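Local coordinates for protein SusD homolog (Bacteroides thetaiotaomicron VPI-5482, PDB 3IV0) that probably binds glycans at the outer membrane as a member of the SusD family, although its own ligand is unknown, at residues 126-129 with 130-134. Sequence-based numbering, arbitrary orientation.
Sequences EAIF and MRSLS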
loop_
_atom_site.group_PDB
_atom_site.type_symbol
_atom_site.label_atom_id
_atom_site.label_comp_id
_atom_site.label_asym_id
_atom_site.label_seq_id
_atom_site.Cartn_x
_atom_site.Cartn_y
_atom_site.Cartn_z
ATOM N N GLU A 126 13.808 12.742 0.860
ATOM C CA GLU A 126 12.396 12.574 0.647
ATOM C C GLU A 126 12.026 12.409 -0.809
ATOM O O GLU A 126 11.172 11.567 -1.163
ATOM C CB GLU A 126 11.626 13.767 1.233
ATOM C CG GLU A 126 11.664 13.881 2.713
ATOM C CD GLU A 126 10.778 14.985 3.195
ATOM O OE1 GLU A 126 9.561 14.893 2.996
ATOM O OE2 GLU A 126 11.275 15.985 3.750
ATOM N N ALA A 127 12.690 13.141 -1.692
ATOM C CA ALA A 127 12.434 13.020 -3.106
ATOM C C ALA A 127 12.880 11.648 -3.617
ATOM O O ALA A 127 12.174 11.046 -4.447
ATOM C CB ALA A 127 13.174 14.152 -3.886
ATOM N N ILE A 128 14.028 11.159 -3.163
ATOM C CA ILE A 128 14.462 9.812 -3.546
ATOM C C ILE A 128 13.467 8.781 -3.031
ATOM O O ILE A 128 13.106 7.842 -3.764
ATOM C CB ILE A 128 15.841 9.523 -3.002
ATOM C CG1 ILE A 128 16.866 10.377 -3.745
ATOM C CG2 ILE A 128 16.201 8.016 -3.156
ATOM C CD1 ILE A 128 18.196 10.563 -2.988
ATOM N N PHE A 129 13.001 8.925 -1.801
ATOM C CA PHE A 129 11.993 8.031 -1.277
ATOM C C PHE A 129 10.730 8.037 -2.133
ATOM O O PHE A 129 10.206 6.966 -2.513
ATOM C CB PHE A 129 11.647 8.347 0.179
ATOM C CG PHE A 129 10.489 7.534 0.701
ATOM C CD1 PHE A 129 10.675 6.202 1.069
ATOM C CD2 PHE A 129 9.215 8.059 0.747
ATOM C CE1 PHE A 129 9.608 5.437 1.498
ATOM C CE2 PHE A 129 8.138 7.282 1.174
ATOM C CZ PHE A 129 8.351 5.971 1.568
HETATM N N MSE A 130 10.216 9.198 -2.474
HETATM C CA MSE A 130 8.988 9.294 -3.186
HETATM C C MSE A 130 9.125 8.820 -4.595
HETATM O O MSE A 130 8.175 8.231 -5.134
HETATM C CB MSE A 130 8.440 10.732 -3.118
HETATM C CG MSE A 130 7.938 11.055 -1.711
HETATM SE SE MSE A 130 6.619 9.886 -0.946
HETATM C CE MSE A 130 5.249 10.214 -2.141
ATOM N N ARG A 131 10.266 9.038 -5.205
ATOM C CA ARG A 131 10.505 8.478 -6.532
ATOM C C ARG A 131 10.485 6.967 -6.502
ATOM O O ARG A 131 9.861 6.330 -7.363
ATOM C CB ARG A 131 11.819 8.994 -7.109
ATOM C CG ARG A 131 12.097 8.494 -8.522
ATOM C CD ARG A 131 13.341 9.115 -9.129
ATOM N NE ARG A 131 14.504 8.627 -8.419
ATOM C CZ ARG A 131 15.734 9.126 -8.513
ATOM N NH1 ARG A 131 15.972 10.136 -9.297
ATOM N NH2 ARG A 131 16.725 8.597 -7.807
ATOM N N SER A 132 11.189 6.396 -5.526
ATOM C CA SER A 132 11.219 4.949 -5.332
ATOM C C SER A 132 9.854 4.381 -5.023
ATOM O O SER A 132 9.487 3.309 -5.556
ATOM C CB SER A 132 12.199 4.539 -4.255
ATOM O OG SER A 132 13.498 5.043 -4.575
ATOM N N LEU A 133 9.090 5.066 -4.185
ATOM C CA LEU A 133 7.747 4.609 -3.863
ATOM C C LEU A 133 6.848 4.597 -5.084
ATOM O O LEU A 133 6.077 3.681 -5.310
ATOM C CB LEU A 133 7.126 5.473 -2.763
ATOM C CG LEU A 133 5.802 4.986 -2.211
ATOM C CD1 LEU A 133 5.927 3.654 -1.459
ATOM C CD2 LEU A 133 5.259 6.035 -1.245
ATOM N N SER A 134 6.978 5.633 -5.917
ATOM C CA SER A 134 6.186 5.735 -7.145
ATOM C C SER A 134 6.572 4.620 -8.100
ATOM O O SER A 134 5.672 3.966 -8.663
ATOM C CB SER A 134 6.380 7.104 -7.798
ATOM O OG SER A 134 5.894 8.144 -6.954
#
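Phe129 and Met130, neighbours in one helix, meet through the selenium of the selenomethionine, which sits 3.6 Å from Phe129 CD2 and almost as near CE2. This is a Met-aromatic contact, with SE 4.7 Å from the ring centroid and well off the normal. With Met130 CG beside its own N, the bend at chi2 (-55°) sets SE against the ring's CD2-CE2 side; chi3 only turns CE away. One turn on, Leu133 lies alongside Phe129 and points the same way, Leu133 CD2 4.0 Å from Phe129 CE2. Phe129 has CG anti to N (chi1 173°), and the ring stands out from the helix where its CD2-CE2 side meets both partners. Cut back to an alanine, Phe129 would probably leave a gap at the selenium and Leu133 CD2, with the Met130 side chain freer to turn.

Elsewhere on the helix, Ser132 OG folds back to the carbonyl of Ile128, donating to O at 2.9 Å. Ser132 N binds the same oxygen from the opposite face of its plane, at 3.0 Å, so two bonds grip it and the buried hydroxyl is satisfied. Ser134 repeats the pattern on Met130 O.

All this belongs to helix 117-142. Helix 19-39 touches Met130 and Leu133 through Phe33, helix 202-219 packs on Phe129, and Phe266 of strand 264-268 meets the Phe129 ring edge-to-face. Helix 93-108 adjoins Ala127 and supplies Asn103 to Arg131.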